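Local coordinates for protein GNA33 (Neisseria gonorrhoeae FA 1090, PDB 2G5D) that is a lytic transglycosylase of the MltA family that probably cleaves the MurNAc-GlcNAc linkages of peptidoglycan, leaving a 1,6-anhydro bond in the muramic acid residue, at residues Asp146-Pro151 and Ser205-Tyr210; Ala197-Phe202 and Tyr260-Glu265; His211-Ile216 and Pro310-Phe315. All blocks are in the same frame, centred on the assembly; numbering follows the deposited sequence.

Contact 1 of 3, residues Asp146-Pro151 and Ser205-Tyr210; sequences DFISVP and SRFLPY
Tyr210 meets two consecutive residues of the 146-151 segment, offering its ring face to one and its hydroxyl to the other. Atom CD1 of Phe147 sits above the middle of the tyrosine ring, 3.7 Å from Tyr210 CG, and makes a T-shaped pair in which Phe147 supplies the edge. The ring planes stand at 77° and the centroids lie 5.1 Å apart. At the far end of the same ring, Tyr210 OH donates a short hydrogen bond of 2.5 Å to Asp146 OD1, reaching it on the syn side and 25° out of the carboxylate plane. The other carboxylate oxygen, OD2, forms a salt bridge with Lys224, so the two carboxylate oxygens have different partners, and the tyrosine is contacted on one face and bonded through its hydroxyl. Phe207 makes the second part of the contact: its CZ meets strand 148-151, 3.6 Å from Ile148 CG2 and 3.9 Å from Val150 CG2, while the carbonyl oxygen Ile148 O lies at the ring edge, 3.5 Å from Phe207 CZ. A chi1 of -161° carries the Phe207 ring across Ile198 of strand 197-203 to reach Ile148 and Val150. Strands 148-151 and 206-209 flank strand 197-203 in a five-stranded mixed sheet, and Ile165 of strand 163-165 packs on both Phe207 and Val150.

Contact 2 of 3, residues Ala197-Phe202 and Tyr260-Glu265; sequences AIKGRF and YADKNE
A salt bridge from the buried Lys199 to Asp262 joins the sheet that contains strand 197-203 to the bulged end of strand 255-263. Lys199 leaves its strand toward the other segment and has the largest share of the buried surface. Its ammonium NZ lies 3.0 Å from Asp262 OD2, which it meets on the syn lone pair, and makes a weak bond of 3.2 Å to Asp262 OD1, so both carboxylate oxygens face the one charge. The two side chains approach from opposite directions. Asp262 OD2 also accepts the backbone N of Lys263 at 2.8 Å, on the anti side and 28° out of the carboxylate plane; two donors therefore grip this oxygen and limit rotation of the carboxylate. Ser149 OG is a further hydrogen-bond partner of Lys199 NZ. The lysine chain bends at chi2 (-75°), which brings its aliphatic part against the end of the strand and the residues after it: Lys199 CG is 3.4 Å from the carbonyl oxygen Lys263 O and 3.5 Å from Glu265 CG. The carboxylate of Glu265 stays apart, with its OE2 5.0 Å from Lys199 NZ, close enough that the opposite charges may still attract. The Asn264 side chain starts away from Lys199; its ND2 binds the carbonyl oxygens of His211 and Pro310 and its OD1 accepts Tyr312 N. Ala261 and Asp262 both lie opposite Phe314 on the neighbouring strand 313-317, the arrangement of a classic beta bulge, and the aspartate that receives the lysine belongs to that bulge.

Contact 3 of 3, residues His211-Ile216 and Pro310-Phe315; sequences HTRNQI and PSYIFF
Arg213 and Tyr312 cross at about a right angle where the first turn of helix 213-217, with Thr212 at the N-cap position, packs on the lead-in to strand 313-317. Tyr312 CD1 lies over the centre of one guanidinium face, 3.7 Å from Arg213 CZ, with the two planes 43° apart; the aliphatic Arg213 CG meets the tyrosine at its ring edge. A bend at chi3 (-67°) turns the guanidinium back to Ser311 O, which takes two weak hydrogen bonds, 2.9 Å from Arg213 NE and 3.0 Å from Arg213 NH2. Ile216, one helical turn on from the cap, covers a face of the same tyrosine: its CD1 makes a CH-pi contact 3.8 Å from the Tyr312 ring centroid, and its CG2 reaches to 3.4 Å from Tyr312 CZ. His241 of helix 234-243 adds an edge-to-face partner to this ring. On the backbone, Arg213 N donates to Pro310 O at 3.1 Å, an oxygen that Asn264 ND2 also bonds. At the helix start, Gln215 OE1 receives Thr212 N at 3.0 Å in the carbonyl plane, on a lone pair. A water accepts from Arg213 NH2 and sits 2.9 Å from Ser311 OG.

All three contacts fall in the MltA-specific insert range, and together they run from its five-stranded sheet to the neighbouring strands and helix. Strand 197-203 of contact 2 runs between the two strands of contact 1, the contact centres about 8 Å apart; Val150 O and Ile198 N, 2.8 Å apart, probably hydrogen-bond between the strands. Contacts 2 and 3, about 10 Å apart between centres, are tied by the probable bond from Asp262 O to Phe314 N at 2.8 Å. Contacts 1 and 3 are consecutive, since the chain passes from Tyr210 directly to His211; Phe147 CE1 packs 3.6 Å from Phe314 CE1, bringing the aromatic groups of 146-151 and 310-315 together.

Contact 1 of 3, residues Asp146-Pro151 and Ser205-Tyr210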
loop_
_atom_site.group_PDB
_atom_site.type_symbol
_atom_site.label_atom_id
_atom_site.label_comp_id
_atom_site.label_asym_id
_atom_site.label_seq_id
_atom_site.Cartn_x
_atom_site.Cartn_y
_atom_site.Cartn_z
ATOM N N ASP A 146 14.040 -20.684 7.330
ATOM C CA ASP A 146 14.253 -20.589 8.777
ATOM C C ASP A 146 13.666 -19.303 9.366
ATOM O O ASP A 146 13.980 -18.916 10.490
ATOM C CB ASP A 146 15.753 -20.668 9.093
ATOM C CG ASP A 146 16.537 -19.478 8.544
ATOM O OD1 ASP A 146 16.163 -18.936 7.476
ATOM O OD2 ASP A 146 17.533 -19.083 9.186
ATOM N N PHE A 147 12.822 -18.639 8.592
ATOM C CA PHE A 147 12.215 -17.383 9.002
ATOM C C PHE A 147 10.976 -17.703 9.827
ATOM O O PHE A 147 10.030 -18.291 9.316
ATOM C CB PHE A 147 11.862 -16.579 7.754
ATOM C CG PHE A 147 11.236 -15.243 8.028
ATOM C CD1 PHE A 147 12.024 -14.110 8.156
ATOM C CD2 PHE A 147 9.853 -15.109 8.112
ATOM C CE1 PHE A 147 11.447 -12.865 8.383
ATOM C CE2 PHE A 147 9.274 -13.871 8.350
ATOM C CZ PHE A 147 10.084 -12.744 8.482
ATOM N N ILE A 148 11.002 -17.348 11.109
ATOM C CA ILE A 148 9.918 -17.686 12.042
ATOM C C ILE A 148 9.281 -16.426 12.646
ATOM O O ILE A 148 9.946 -15.643 13.336
ATOM C CB ILE A 148 10.377 -18.712 13.153
ATOM C CG1 ILE A 148 10.357 -20.148 12.624
ATOM C CG2 ILE A 148 9.475 -18.663 14.395
ATOM C CD1 ILE A 148 11.678 -20.649 12.136
ATOM N N SER A 149 7.991 -16.240 12.370
ATOM C CA SER A 149 7.235 -15.123 12.928
ATOM C C SER A 149 6.545 -15.520 14.232
ATOM O O SER A 149 5.858 -16.541 14.300
ATOM C CB SER A 149 6.212 -14.597 11.915
ATOM O OG SER A 149 5.501 -13.485 12.433
ATOM N N VAL A 150 6.744 -14.707 15.266
ATOM C CA VAL A 150 6.083 -14.901 16.562
ATOM C C VAL A 150 5.287 -13.646 16.960
ATOM O O VAL A 150 5.839 -12.543 16.946
ATOM C CB VAL A 150 7.103 -15.257 17.693
ATOM C CG1 VAL A 150 6.373 -15.620 18.984
ATOM C CG2 VAL A 150 8.022 -16.399 17.271
ATOM N N PRO A 151 3.986 -13.810 17.291
ATOM C CA PRO A 151 3.151 -12.717 17.816
ATOM C C PRO A 151 3.611 -12.145 19.169
ATOM O O PRO A 151 4.096 -12.880 20.030
ATOM C CB PRO A 151 1.760 -13.361 17.949
ATOM C CG PRO A 151 1.796 -14.557 17.065
ATOM C CD PRO A 151 3.209 -15.051 17.124
ATOM N N SER A 205 20.656 -22.439 21.260
ATOM C CA SER A 205 19.424 -22.453 22.048
ATOM C C SER A 205 18.898 -21.022 22.161
ATOM O O SER A 205 18.394 -20.603 23.205
ATOM C CB SER A 205 19.648 -23.083 23.430
ATOM O OG SER A 205 20.277 -22.176 24.318
ATOM N N ARG A 206 19.024 -20.277 21.067
ATOM C CA ARG A 206 18.591 -18.885 21.024
ATOM C C ARG A 206 17.610 -18.609 19.890
ATOM O O ARG A 206 17.562 -19.343 18.899
ATOM C CB ARG A 206 19.797 -17.956 20.880
ATOM C CG ARG A 206 20.727 -17.892 22.088
ATOM C CD ARG A 206 21.762 -16.808 21.848
ATOM N NE ARG A 206 22.496 -16.443 23.054
ATOM C CZ ARG A 206 23.059 -15.253 23.252
ATOM N NH1 ARG A 206 22.949 -14.300 22.330
ATOM N NH2 ARG A 206 23.720 -15.013 24.379
ATOM N N PHE A 207 16.829 -17.544 20.062
ATOM C CA PHE A 207 16.003 -16.968 19.006
ATOM C C PHE A 207 16.525 -15.551 18.770
ATOM O O PHE A 207 16.389 -14.676 19.629
ATOM C CB PHE A 207 14.531 -16.956 19.430
ATOM C CG PHE A 207 13.561 -16.815 18.284
ATOM C CD1 PHE A 207 12.983 -15.578 17.988
ATOM C CD2 PHE A 207 13.215 -17.919 17.509
ATOM C CE1 PHE A 207 12.084 -15.441 16.940
ATOM C CE2 PHE A 207 12.314 -17.792 16.454
ATOM C CZ PHE A 207 11.749 -16.547 16.170
ATOM N N LEU A 208 17.156 -15.352 17.616
ATOM C CA LEU A 208 17.847 -14.105 17.290
ATOM C C LEU A 208 17.105 -13.352 16.193
ATOM O O LEU A 208 16.477 -13.989 15.342
ATOM C CB LEU A 208 19.263 -14.402 16.788
ATOM C CG LEU A 208 20.085 -15.521 17.431
ATOM C CD1 LEU A 208 21.153 -15.986 16.460
ATOM C CD2 LEU A 208 20.691 -15.056 18.748
ATOM N N PRO A 209 17.186 -12.000 16.195
ATOM C CA PRO A 209 16.640 -11.199 15.092
ATOM C C PRO A 209 17.031 -11.788 13.736
ATOM O O PRO A 209 18.137 -12.314 13.599
ATOM C CB PRO A 209 17.305 -9.835 15.294
ATOM C CG PRO A 209 17.493 -9.743 16.763
ATOM C CD PRO A 209 17.776 -11.146 17.247
ATOM N N TYR A 210 16.123 -11.736 12.760
ATOM C CA TYR A 210 16.430 -12.240 11.434
ATOM C C TYR A 210 17.449 -11.335 10.733
ATOM O O TYR A 210 17.717 -10.212 11.186
ATOM C CB TYR A 210 15.169 -12.459 10.564
ATOM C CG TYR A 210 15.413 -13.527 9.525
ATOM C CD1 TYR A 210 15.656 -13.196 8.186
ATOM C CD2 TYR A 210 15.486 -14.872 9.897
ATOM C CE1 TYR A 210 15.934 -14.189 7.242
ATOM C CE2 TYR A 210 15.757 -15.858 8.973
ATOM C CZ TYR A 210 15.979 -15.513 7.645
ATOM O OH TYR A 210 16.260 -16.508 6.741
#

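Contact 2 of 3, residues Ala197-Phe202 and Tyr260-Glu265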
loop_
_atom_site.group_PDB
_atom_site.type_symbol
_atom_site.label_atom_id
_atom_site.label_comp_id
_atom_site.label_asym_id
_atom_site.label_seq_id
_atom_site.Cartn_x
_atom_site.Cartn_y
_atom_site.Cartn_z
ATOM N N ALA A 197 4.537 -8.270 15.786
ATOM C CA ALA A 197 5.201 -9.568 15.855
ATOM C C ALA A 197 6.708 -9.404 15.722
ATOM O O ALA A 197 7.184 -8.424 15.140
ATOM C CB ALA A 197 4.685 -10.483 14.747
ATOM N N ILE A 198 7.455 -10.364 16.268
ATOM C CA ILE A 198 8.908 -10.416 16.096
ATOM C C ILE A 198 9.290 -11.470 15.061
ATOM O O ILE A 198 8.668 -12.534 14.978
ATOM C CB ILE A 198 9.684 -10.652 17.427
ATOM C CG1 ILE A 198 9.238 -11.953 18.113
ATOM C CG2 ILE A 198 9.546 -9.441 18.352
ATOM C CD1 ILE A 198 10.308 -12.606 18.967
ATOM N N LYS A 199 10.312 -11.158 14.269
ATOM C CA LYS A 199 10.801 -12.073 13.239
ATOM C C LYS A 199 12.235 -12.529 13.549
ATOM O O LYS A 199 13.121 -11.702 13.790
ATOM C CB LYS A 199 10.732 -11.421 11.846
ATOM C CG LYS A 199 9.515 -10.531 11.602
ATOM C CD LYS A 199 8.237 -11.326 11.388
ATOM C CE LYS A 199 7.039 -10.404 11.278
ATOM N NZ LYS A 199 5.839 -11.087 10.724
ATOM N N GLY A 200 12.454 -13.841 13.538
ATOM C CA GLY A 200 13.768 -14.394 13.849
ATOM C C GLY A 200 14.002 -15.816 13.374
ATOM O O GLY A 200 13.252 -16.341 12.545
ATOM N N ARG A 201 15.060 -16.426 13.904
ATOM C CA ARG A 201 15.466 -17.787 13.548
ATOM C C ARG A 201 16.155 -18.465 14.731
ATOM O O ARG A 201 16.821 -17.800 15.528
ATOM C CB ARG A 201 16.408 -17.774 12.337
ATOM C CG ARG A 201 17.608 -16.841 12.489
ATOM C CD ARG A 201 18.634 -17.020 11.389
ATOM N NE ARG A 201 19.931 -16.505 11.819
ATOM C CZ ARG A 201 20.918 -17.253 12.300
ATOM N NH1 ARG A 201 20.786 -18.568 12.397
ATOM N NH2 ARG A 201 22.049 -16.681 12.681
ATOM N N PHE A 202 15.994 -19.784 14.832
ATOM C CA PHE A 202 16.664 -20.581 15.863
ATOM C C PHE A 202 18.146 -20.743 15.524
ATOM O O PHE A 202 18.507 -20.986 14.370
ATOM C CB PHE A 202 16.021 -21.965 16.012
ATOM C CG PHE A 202 14.529 -21.937 16.256
ATOM C CD1 PHE A 202 13.650 -22.485 15.322
ATOM C CD2 PHE A 202 14.004 -21.375 17.418
ATOM C CE1 PHE A 202 12.263 -22.470 15.541
ATOM C CE2 PHE A 202 12.628 -21.357 17.647
ATOM C CZ PHE A 202 11.755 -21.901 16.703
ATOM N N TYR A 260 3.882 -8.695 -1.838
ATOM C CA TYR A 260 4.312 -8.722 -0.446
ATOM C C TYR A 260 3.876 -10.000 0.286
ATOM O O TYR A 260 2.712 -10.384 0.231
ATOM C CB TYR A 260 3.745 -7.492 0.284
ATOM C CG TYR A 260 4.091 -7.427 1.745
ATOM C CD1 TYR A 260 5.274 -6.831 2.178
ATOM C CD2 TYR A 260 3.239 -7.975 2.702
ATOM C CE1 TYR A 260 5.593 -6.773 3.527
ATOM C CE2 TYR A 260 3.549 -7.929 4.048
ATOM C CZ TYR A 260 4.720 -7.324 4.456
ATOM O OH TYR A 260 5.011 -7.278 5.794
ATOM N N ALA A 261 4.811 -10.638 0.988
ATOM C CA ALA A 261 4.474 -11.785 1.842
ATOM C C ALA A 261 4.743 -11.459 3.313
ATOM O O ALA A 261 3.856 -11.612 4.160
ATOM C CB ALA A 261 5.242 -13.035 1.410
ATOM N N ASP A 262 5.966 -11.006 3.604
ATOM C CA ASP A 262 6.374 -10.622 4.965
ATOM C C ASP A 262 7.598 -9.689 4.907
ATOM O O ASP A 262 7.989 -9.243 3.822
ATOM C CB ASP A 262 6.657 -11.872 5.824
ATOM C CG ASP A 262 6.300 -11.679 7.307
ATOM O OD1 ASP A 262 6.035 -12.699 7.990
ATOM O OD2 ASP A 262 6.285 -10.525 7.801
ATOM N N LYS A 263 8.160 -9.371 6.076
ATOM C CA LYS A 263 9.377 -8.566 6.196
ATOM C C LYS A 263 10.154 -8.924 7.465
ATOM O O LYS A 263 9.635 -9.623 8.337
ATOM C CB LYS A 263 9.072 -7.058 6.132
ATOM C CG LYS A 263 8.111 -6.519 7.186
ATOM C CD LYS A 263 7.921 -5.007 7.014
ATOM C CE LYS A 263 6.686 -4.513 7.757
ATOM N NZ LYS A 263 6.533 -3.048 7.576
ATOM N N ASN A 264 11.392 -8.441 7.571
ATOM C CA ASN A 264 12.248 -8.785 8.718
ATOM C C ASN A 264 12.078 -7.898 9.955
ATOM O O ASN A 264 12.689 -8.169 10.997
ATOM C CB ASN A 264 13.727 -8.881 8.300
ATOM C CG ASN A 264 14.294 -7.564 7.776
ATOM O OD1 ASN A 264 13.597 -6.553 7.659
ATOM N ND2 ASN A 264 15.571 -7.589 7.438
ATOM N N GLU A 265 11.246 -6.857 9.828
ATOM C CA GLU A 265 10.911 -5.919 10.907
ATOM C C GLU A 265 12.054 -5.022 11.396
ATOM O O GLU A 265 11.914 -4.328 12.409
ATOM C CB GLU A 265 10.205 -6.626 12.088
ATOM C CG GLU A 265 8.785 -7.099 11.776
ATOM C CD GLU A 265 7.775 -5.966 11.692
ATOM O OE1 GLU A 265 8.088 -4.854 12.169
ATOM O OE2 GLU A 265 6.662 -6.196 11.157
#

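Contact 3 of 3, residues His211-Ile216 and Pro310-Phe315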
loop_
_atom_site.group_PDB
_atom_site.type_symbol
_atom_site.label_atom_id
_atom_site.label_comp_id
_atom_site.label_asym_id
_atom_site.label_seq_id
_atom_site.Cartn_x
_atom_site.Cartn_y
_atom_site.Cartn_z
ATOM N N HIS A 211 18.031 -11.847 9.651
ATOM C CA HIS A 211 19.060 -11.155 8.875
ATOM C C HIS A 211 18.603 -9.780 8.361
ATOM O O HIS A 211 17.433 -9.573 8.040
ATOM C CB HIS A 211 19.505 -12.034 7.706
ATOM C CG HIS A 211 20.130 -13.330 8.123
ATOM N ND1 HIS A 211 21.380 -13.403 8.697
ATOM C CD2 HIS A 211 19.689 -14.608 8.021
ATOM C CE1 HIS A 211 21.679 -14.665 8.941
ATOM N NE2 HIS A 211 20.670 -15.417 8.542
ATOM N N THR A 212 19.554 -8.849 8.309
ATOM C CA THR A 212 19.324 -7.477 7.857
ATOM C C THR A 212 19.583 -7.416 6.362
ATOM O O THR A 212 20.198 -8.334 5.810
ATOM C CB THR A 212 20.290 -6.492 8.549
ATOM O OG1 THR A 212 21.635 -6.937 8.344
ATOM C CG2 THR A 212 20.015 -6.385 10.040
ATOM N N ARG A 213 19.119 -6.341 5.716
ATOM C CA ARG A 213 19.349 -6.133 4.276
ATOM C C ARG A 213 20.815 -6.288 3.883
ATOM O O ARG A 213 21.120 -6.960 2.906
ATOM C CB ARG A 213 18.848 -4.761 3.815
ATOM C CG ARG A 213 19.032 -4.514 2.323
ATOM C CD ARG A 213 18.428 -3.202 1.886
ATOM N NE ARG A 213 16.974 -3.198 1.999
ATOM C CZ ARG A 213 16.123 -3.659 1.075
ATOM N NH1 ARG A 213 16.548 -4.166 -0.080
ATOM N NH2 ARG A 213 14.827 -3.591 1.313
ATOM N N ASN A 214 21.713 -5.671 4.646
ATOM C CA ASN A 214 23.144 -5.739 4.337
ATOM C C ASN A 214 23.669 -7.172 4.336
ATOM O O ASN A 214 24.479 -7.532 3.486
ATOM C CB ASN A 214 23.976 -4.868 5.291
ATOM C CG ASN A 214 25.461 -4.932 4.992
ATOM O OD1 ASN A 214 26.271 -5.251 5.866
ATOM N ND2 ASN A 214 25.830 -4.645 3.744
ATOM N N GLN A 215 23.201 -7.978 5.287
ATOM C CA GLN A 215 23.621 -9.372 5.407
ATOM C C GLN A 215 23.062 -10.241 4.280
ATOM O O GLN A 215 23.775 -11.096 3.746
ATOM C CB GLN A 215 23.201 -9.938 6.766
ATOM C CG GLN A 215 23.863 -9.257 7.941
ATOM C CD GLN A 215 23.327 -9.754 9.263
ATOM O OE1 GLN A 215 22.115 -9.873 9.449
ATOM N NE2 GLN A 215 24.226 -10.069 10.184
ATOM N N ILE A 216 21.799 -10.001 3.924
ATOM C CA ILE A 216 21.119 -10.681 2.822
ATOM C C ILE A 216 21.745 -10.300 1.483
ATOM O O ILE A 216 21.953 -11.159 0.618
ATOM C CB ILE A 216 19.588 -10.359 2.822
ATOM C CG1 ILE A 216 18.931 -10.858 4.128
ATOM C CG2 ILE A 216 18.898 -10.950 1.608
ATOM C CD1 ILE A 216 17.535 -10.231 4.438
ATOM N N PRO A 310 18.114 -1.406 6.877
ATOM C CA PRO A 310 18.172 -2.820 7.315
ATOM C C PRO A 310 16.863 -3.598 7.078
ATOM O O PRO A 310 16.851 -4.842 7.131
ATOM C CB PRO A 310 18.493 -2.719 8.817
ATOM C CG PRO A 310 17.982 -1.389 9.230
ATOM C CD PRO A 310 18.096 -0.477 8.027
ATOM N N SER A 311 15.780 -2.859 6.826
ATOM C CA SER A 311 14.486 -3.424 6.442
ATOM C C SER A 311 14.586 -4.233 5.145
ATOM O O SER A 311 15.310 -3.860 4.239
ATOM C CB SER A 311 13.465 -2.296 6.273
ATOM O OG SER A 311 12.212 -2.799 5.851
ATOM N N TYR A 312 13.867 -5.346 5.074
ATOM C CA TYR A 312 13.917 -6.225 3.912
ATOM C C TYR A 312 12.590 -6.922 3.781
ATOM O O TYR A 312 12.049 -7.454 4.764
ATOM C CB TYR A 312 15.039 -7.263 4.048
ATOM C CG TYR A 312 15.526 -7.834 2.741
ATOM C CD1 TYR A 312 16.572 -7.217 2.036
ATOM C CD2 TYR A 312 14.965 -8.988 2.216
ATOM C CE1 TYR A 312 17.028 -7.726 0.838
ATOM C CE2 TYR A 312 15.417 -9.521 1.013
ATOM C CZ TYR A 312 16.451 -8.885 0.331
ATOM O OH TYR A 312 16.922 -9.412 -0.854
ATOM N N ILE A 313 12.054 -6.895 2.572
ATOM C CA ILE A 313 10.729 -7.436 2.326
ATOM C C ILE A 313 10.873 -8.764 1.605
ATOM O O ILE A 313 11.701 -8.910 0.700
ATOM C CB ILE A 313 9.809 -6.410 1.582
ATOM C CG1 ILE A 313 9.327 -5.333 2.555
ATOM C CG2 ILE A 313 8.555 -7.069 1.019
ATOM C CD1 ILE A 313 10.278 -4.194 2.745
ATOM N N PHE A 314 10.108 -9.742 2.060
ATOM C CA PHE A 314 9.993 -11.027 1.387
ATOM C C PHE A 314 8.688 -11.082 0.590
ATOM O O PHE A 314 7.694 -10.471 0.957
ATOM C CB PHE A 314 10.132 -12.183 2.390
ATOM C CG PHE A 314 11.423 -12.137 3.157
ATOM C CD1 PHE A 314 11.450 -11.687 4.475
ATOM C CD2 PHE A 314 12.629 -12.477 2.536
ATOM C CE1 PHE A 314 12.638 -11.626 5.180
ATOM C CE2 PHE A 314 13.839 -12.411 3.237
ATOM C CZ PHE A 314 13.844 -11.977 4.556
ATOM N N PHE A 315 8.733 -11.784 -0.533
ATOM C CA PHE A 315 7.657 -11.756 -1.502
ATOM C C PHE A 315 7.056 -13.139 -1.736
ATOM O O PHE A 315 7.550 -14.139 -1.215
ATOM C CB PHE A 315 8.162 -11.161 -2.826
ATOM C CG PHE A 315 8.558 -9.704 -2.741
ATOM C CD1 PHE A 315 9.895 -9.344 -2.574
ATOM C CD2 PHE A 315 7.596 -8.690 -2.858
ATOM C CE1 PHE A 315 10.273 -8.000 -2.506
ATOM C CE2 PHE A 315 7.968 -7.340 -2.800
ATOM C CZ PHE A 315 9.302 -7.001 -2.609
HETATM O O HOH W 1 12.635 -1.906 3.084
#